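PDB 4BPS: FKBO from Streptomyces hygroscopicus, which hydrolyses chorismate to a dihydroxycyclohexadiene carboxylic acid and pyruvate, a step in the biosynthesis of the immunosuppressants FK506 and FK520. Local coordinates for residues A[15-27]-A[69-81]. Residues are numbered along the deposited sequence; the frame is centred on the assembly and turned at random.
Sequences ISVTAPYCRFEKT and DEAFTEVWHAQRP
Tyr-21, Arg-23 and Glu-25 pair antiparallel with His-77, Val-75 and Thr-73, each couple exchanging two backbone hydrogen bonds; the straightest runs from Thr-73 N to Glu-25 O (2.9 Å, 176°). Aromatic contacts lie on both faces of this pairing. On one, Tyr-21 has its CG between the backbone N and carbonyl carbon (chi1 60°), which lays the ring over His-77: CB of His-77 makes a CH-pi contact 3.5 Å from the ring centroid, while the two rings, nearly parallel, are slid apart and barely overlap. Trimming this tyrosine to an alanine would remove the ring, and His-77 CB would probably lose its CH-pi partner, with a gap opening beside Ala-78 O. On the other face, the small Cys-22 fits over the broad indole of Trp-76, with CB 3.8 Å from the six-membered ring's centroid and SG also above that face. Farther along, Phe-72 points CE2 at the centre of Phe-24's face in an edge-to-face pair, centroids 4.8 Å apart; Ala-324 of strand 323-327 touches both rings. In this chorismatase of YjgF fold, strand 21-25 borders a mixed five-stranded sheet, with 72-77 between it and 38-44, away from the ligand pocket. Among polar side chains, Glu-74 suits its buried place by accepting the in-plane N-H of Trp-76 NE1 on the anti lone pair of OE2 (2.8 Å), leaving OE1 for Lys-297 and His-44. Beyond the strand, Gln-79's carboxamide, acceptor and donor side by side, serves two backbone groups: OE1 accepts from Thr-18 N (3.0 Å), and NE2 donates to Ser-16 O at 168°, from above the carbonyl plane of Ser-16. Thr-27 and Thr-73, whose hydroxyls can each donate or accept, bond OG1 to OG1 at 2.7 Å. A water joins Glu-25 OE2 to NE2 of His-77, and the imidazole's ND1 is hydrogen-bonded to Thr-37 OG1.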
loop_
_atom_site.group_PDB
_atom_site.type_symbol
_atom_site.label_atom_id
_atom_site.label_comp_id
_atom_site.label_asym_id
_atom_site.label_seq_id
_atom_site.Cartn_x
_atom_site.Cartn_y
_atom_site.Cartn_z
ATOM N N ILE A 15 10.487 -14.883 23.562
ATOM C CA ILE A 15 9.592 -15.518 22.604
ATOM C C ILE A 15 10.020 -15.167 21.165
ATOM O O ILE A 15 10.275 -13.995 20.852
ATOM C CB ILE A 15 8.125 -15.102 22.893
ATOM C CG1 ILE A 15 7.704 -15.574 24.298
ATOM C CG2 ILE A 15 7.190 -15.664 21.846
ATOM C CD1 ILE A 15 6.348 -15.046 24.768
ATOM N N SER A 16 10.130 -16.188 20.307
ATOM C CA SER A 16 10.553 -15.994 18.917
ATOM C C SER A 16 9.457 -15.218 18.155
ATOM O O SER A 16 8.279 -15.627 18.165
ATOM C CB SER A 16 10.808 -17.345 18.229
ATOM O OG SER A 16 11.818 -18.112 18.877
ATOM N N VAL A 17 9.833 -14.112 17.518
ATOM C CA VAL A 17 8.885 -13.312 16.767
ATOM C C VAL A 17 9.535 -12.836 15.483
ATOM O O VAL A 17 10.700 -12.422 15.473
ATOM C CB VAL A 17 8.368 -12.108 17.607
ATOM C CG1 VAL A 17 9.512 -11.212 18.051
ATOM C CG2 VAL A 17 7.344 -11.321 16.816
ATOM N N THR A 18 8.759 -12.871 14.402
ATOM C CA THR A 18 9.196 -12.368 13.097
ATOM C C THR A 18 8.186 -11.327 12.600
ATOM O O THR A 18 6.981 -11.567 12.571
ATOM C CB THR A 18 9.293 -13.529 12.088
ATOM O OG1 THR A 18 10.153 -14.545 12.612
ATOM C CG2 THR A 18 9.816 -13.040 10.732
ATOM N N ALA A 19 8.709 -10.183 12.183
ATOM C CA ALA A 19 7.888 -9.090 11.648
ATOM C C ALA A 19 7.488 -9.390 10.200
ATOM O O ALA A 19 8.116 -10.206 9.534
ATOM C CB ALA A 19 8.660 -7.792 11.726
ATOM N N PRO A 20 6.398 -8.774 9.711
ATOM C CA PRO A 20 5.900 -9.137 8.377
ATOM C C PRO A 20 6.895 -8.867 7.279
ATOM O O PRO A 20 7.698 -7.923 7.360
ATOM C CB PRO A 20 4.653 -8.266 8.210
ATOM C CG PRO A 20 4.218 -7.976 9.646
ATOM C CD PRO A 20 5.509 -7.820 10.396
ATOM N N TYR A 21 6.836 -9.690 6.241
ATOM C CA TYR A 21 7.703 -9.522 5.090
ATOM C C TYR A 21 7.000 -10.086 3.865
ATOM O O TYR A 21 6.006 -10.804 3.961
ATOM C CB TYR A 21 9.069 -10.192 5.305
ATOM C CG TYR A 21 9.045 -11.682 5.558
ATOM C CD1 TYR A 21 8.807 -12.194 6.840
ATOM C CD2 TYR A 21 9.294 -12.575 4.545
ATOM C CE1 TYR A 21 8.817 -13.561 7.097
ATOM C CE2 TYR A 21 9.320 -13.945 4.785
ATOM C CZ TYR A 21 9.104 -14.437 6.082
ATOM O OH TYR A 21 9.136 -15.788 6.345
ATOM N N CYS A 22 7.529 -9.734 2.705
ATOM C CA CYS A 22 6.871 -9.984 1.447
ATOM C C CYS A 22 7.657 -10.942 0.533
ATOM O O CYS A 22 8.910 -10.985 0.571
ATOM C CB CYS A 22 6.709 -8.603 0.745
ATOM S SG CYS A 22 5.616 -8.562 -0.671
ATOM N N ARG A 23 6.913 -11.672 -0.292
ATOM C CA ARG A 23 7.471 -12.405 -1.427
ATOM C C ARG A 23 6.601 -12.156 -2.642
ATOM O O ARG A 23 5.396 -11.965 -2.502
ATOM C CB ARG A 23 7.466 -13.919 -1.169
ATOM C CG ARG A 23 8.357 -14.393 -0.035
ATOM C CD ARG A 23 9.815 -14.417 -0.425
ATOM N NE ARG A 23 10.637 -14.992 0.642
ATOM C CZ ARG A 23 11.271 -14.300 1.585
ATOM N NH1 ARG A 23 11.224 -12.972 1.614
ATOM N NH2 ARG A 23 11.974 -14.942 2.510
ATOM N N PHE A 24 7.208 -12.177 -3.830
ATOM C CA PHE A 24 6.454 -12.165 -5.080
ATOM C C PHE A 24 6.564 -13.552 -5.695
ATOM O O PHE A 24 7.666 -14.114 -5.812
ATOM C CB PHE A 24 7.007 -11.156 -6.070
ATOM C CG PHE A 24 6.829 -9.694 -5.682
ATOM C CD1 PHE A 24 6.083 -9.282 -4.585
ATOM C CD2 PHE A 24 7.429 -8.732 -6.474
ATOM C CE1 PHE A 24 5.929 -7.929 -4.286
ATOM C CE2 PHE A 24 7.280 -7.401 -6.195
ATOM C CZ PHE A 24 6.537 -6.985 -5.109
ATOM N N GLU A 25 5.414 -14.116 -6.053
ATOM C CA GLU A 25 5.369 -15.474 -6.573
ATOM C C GLU A 25 4.611 -15.498 -7.894
ATOM O O GLU A 25 3.795 -14.639 -8.210
ATOM C CB GLU A 25 4.691 -16.436 -5.575
ATOM C CG GLU A 25 5.268 -16.472 -4.142
ATOM C CD GLU A 25 6.669 -17.104 -3.998
ATOM O OE1 GLU A 25 7.122 -17.763 -4.964
ATOM O OE2 GLU A 25 7.309 -16.943 -2.918
ATOM N N LYS A 26 4.874 -16.525 -8.678
ATOM C CA LYS A 26 4.134 -16.738 -9.909
ATOM C C LYS A 26 2.751 -17.256 -9.551
ATOM O O LYS A 26 2.628 -18.242 -8.819
ATOM C CB LYS A 26 4.856 -17.763 -10.781
ATOM C CG LYS A 26 6.118 -17.230 -11.434
ATOM C CD LYS A 26 5.807 -16.267 -12.585
ATOM C CE LYS A 26 5.918 -14.794 -12.170
ATOM N NZ LYS A 26 5.827 -13.881 -13.343
ATOM N N THR A 27 1.716 -16.601 -10.059
ATOM C CA THR A 27 0.359 -17.043 -9.756
ATOM C C THR A 27 0.145 -18.401 -10.418
ATOM O O THR A 27 0.566 -18.617 -11.548
ATOM C CB THR A 27 -0.688 -16.020 -10.229
ATOM O OG1 THR A 27 -0.418 -14.749 -9.622
ATOM C CG2 THR A 27 -2.113 -16.458 -9.858
ATOM N N ASP A 69 0.449 -11.589 -18.688
ATOM C CA ASP A 69 1.868 -11.891 -18.472
ATOM C C ASP A 69 2.508 -10.945 -17.429
ATOM O O ASP A 69 3.665 -11.123 -17.065
ATOM C CB ASP A 69 2.674 -11.997 -19.779
ATOM C CG ASP A 69 2.818 -10.693 -20.531
ATOM O OD1 ASP A 69 2.437 -9.612 -20.043
ATOM O OD2 ASP A 69 3.353 -10.763 -21.667
ATOM N N GLU A 70 1.732 -9.995 -16.902
ATOM C CA GLU A 70 2.166 -9.152 -15.795
ATOM C C GLU A 70 1.541 -9.571 -14.468
ATOM O O GLU A 70 1.803 -8.947 -13.428
ATOM C CB GLU A 70 1.829 -7.692 -16.103
ATOM C CG GLU A 70 2.743 -7.194 -17.190
ATOM C CD GLU A 70 2.302 -5.897 -17.822
ATOM O OE1 GLU A 70 1.131 -5.465 -17.623
ATOM O OE2 GLU A 70 3.154 -5.297 -18.528
ATOM N N ALA A 71 0.700 -10.600 -14.492
ATOM C CA ALA A 71 0.058 -11.039 -13.266
ATOM C C ALA A 71 1.079 -11.681 -12.353
ATOM O O ALA A 71 2.012 -12.331 -12.828
ATOM C CB ALA A 71 -1.068 -12.024 -13.579
ATOM N N PHE A 72 0.910 -11.514 -11.041
ATOM C CA PHE A 72 1.767 -12.187 -10.068
ATOM C C PHE A 72 1.047 -12.152 -8.735
ATOM O O PHE A 72 0.051 -11.428 -8.572
ATOM C CB PHE A 72 3.162 -11.513 -9.956
ATOM C CG PHE A 72 3.143 -10.223 -9.191
ATOM C CD1 PHE A 72 2.701 -9.039 -9.788
ATOM C CD2 PHE A 72 3.552 -10.181 -7.870
ATOM C CE1 PHE A 72 2.678 -7.857 -9.057
ATOM C CE2 PHE A 72 3.528 -9.016 -7.139
ATOM C CZ PHE A 72 3.091 -7.843 -7.738
ATOM N N THR A 73 1.533 -12.935 -7.769
ATOM C CA THR A 73 0.960 -12.945 -6.429
ATOM C C THR A 73 1.905 -12.283 -5.437
ATOM O O THR A 73 3.107 -12.604 -5.348
ATOM C CB THR A 73 0.660 -14.377 -5.967
ATOM O OG1 THR A 73 -0.195 -14.978 -6.935
ATOM C CG2 THR A 73 -0.060 -14.416 -4.621
ATOM N N GLU A 74 1.351 -11.322 -4.714
ATOM C CA GLU A 74 2.035 -10.651 -3.615
ATOM C C GLU A 74 1.674 -11.409 -2.338
ATOM O O GLU A 74 0.509 -11.437 -1.944
ATOM C CB GLU A 74 1.537 -9.206 -3.554
ATOM C CG GLU A 74 1.938 -8.404 -2.334
ATOM C CD GLU A 74 1.277 -7.041 -2.311
ATOM O OE1 GLU A 74 1.019 -6.464 -3.401
ATOM O OE2 GLU A 74 0.998 -6.524 -1.199
ATOM N N VAL A 75 2.665 -12.039 -1.699
ATOM C CA VAL A 75 2.426 -12.897 -0.546
ATOM C C VAL A 75 3.051 -12.260 0.694
ATOM O O VAL A 75 4.247 -11.971 0.706
ATOM C CB VAL A 75 3.021 -14.310 -0.746
ATOM C CG1 VAL A 75 2.588 -15.217 0.395
ATOM C CG2 VAL A 75 2.612 -14.911 -2.113
ATOM N N TRP A 76 2.234 -12.059 1.722
ATOM C CA TRP A 76 2.709 -11.560 3.008
ATOM C C TRP A 76 2.937 -12.732 3.953
ATOM O O TRP A 76 2.156 -13.698 3.990
ATOM C CB TRP A 76 1.741 -10.512 3.565
ATOM C CG TRP A 76 1.942 -9.252 2.809
ATOM C CD1 TRP A 76 1.260 -8.838 1.705
ATOM C CD2 TRP A 76 2.998 -8.317 3.021
ATOM N NE1 TRP A 76 1.823 -7.662 1.224
ATOM C CE2 TRP A 76 2.897 -7.334 2.021
ATOM C CE3 TRP A 76 4.021 -8.216 3.967
ATOM C CZ2 TRP A 76 3.777 -6.251 1.952
ATOM C CZ3 TRP A 76 4.887 -7.139 3.899
ATOM C CH2 TRP A 76 4.762 -6.173 2.903
ATOM N N HIS A 77 4.017 -12.617 4.706
ATOM C CA HIS A 77 4.510 -13.640 5.621
ATOM C C HIS A 77 4.806 -13.019 6.980
ATOM O O HIS A 77 5.085 -11.814 7.076
ATOM C CB HIS A 77 5.852 -14.175 5.115
ATOM C CG HIS A 77 5.780 -14.946 3.839
ATOM N ND1 HIS A 77 5.900 -16.316 3.809
ATOM C CD2 HIS A 77 5.652 -14.549 2.545
ATOM C CE1 HIS A 77 5.841 -16.732 2.549
ATOM N NE2 HIS A 77 5.672 -15.681 1.770
ATOM N N ALA A 78 4.833 -13.851 8.014
ATOM C CA ALA A 78 5.474 -13.435 9.265
ATOM C C ALA A 78 6.011 -14.674 9.959
ATOM O O ALA A 78 7.196 -14.958 9.868
ATOM C CB ALA A 78 4.493 -12.646 10.153
ATOM N N GLN A 79 5.140 -15.386 10.651
ATOM C CA GLN A 79 5.439 -16.723 11.139
ATOM C C GLN A 79 4.114 -17.464 11.134
ATOM O O GLN A 79 3.100 -16.907 10.703
ATOM C CB GLN A 79 6.107 -16.696 12.510
ATOM C CG GLN A 79 5.281 -16.161 13.636
ATOM C CD GLN A 79 6.156 -15.773 14.843
ATOM O OE1 GLN A 79 6.397 -14.581 15.076
ATOM N NE2 GLN A 79 6.585 -16.757 15.628
ATOM N N ARG A 80 4.110 -18.721 11.573
ATOM C CA ARG A 80 2.900 -19.518 11.522
ATOM C C ARG A 80 1.704 -18.776 12.121
ATOM O O ARG A 80 1.728 -18.434 13.290
ATOM C CB ARG A 80 3.170 -20.809 12.309
ATOM C CG ARG A 80 1.966 -21.725 12.444
ATOM C CD ARG A 80 2.294 -23.034 13.197
ATOM N NE ARG A 80 3.031 -22.843 14.462
ATOM C CZ ARG A 80 2.465 -22.511 15.628
ATOM N NH1 ARG A 80 1.156 -22.344 15.716
ATOM N NH2 ARG A 80 3.206 -22.376 16.728
ATOM N N PRO A 81 0.646 -18.541 11.337
ATOM C CA PRO A 81 -0.495 -17.853 11.940
ATOM C C PRO A 81 -1.151 -18.725 13.002
ATOM O O PRO A 81 -1.266 -19.954 12.856
ATOM C CB PRO A 81 -1.443 -17.645 10.761
ATOM C CG PRO A 81 -0.504 -17.558 9.559
ATOM C CD PRO A 81 0.539 -18.592 9.867
HETATM O O HOH W 1 4.762 -12.649 13.957
HETATM O O HOH W 2 5.641 -16.728 -0.724
HETATM O O HOH W 3 4.431 -11.434 -13.862
HETATM O O HOH W 4 -2.292 -12.998 -10.210
HETATM O O HOH W 5 2.689 -14.921 -12.335
#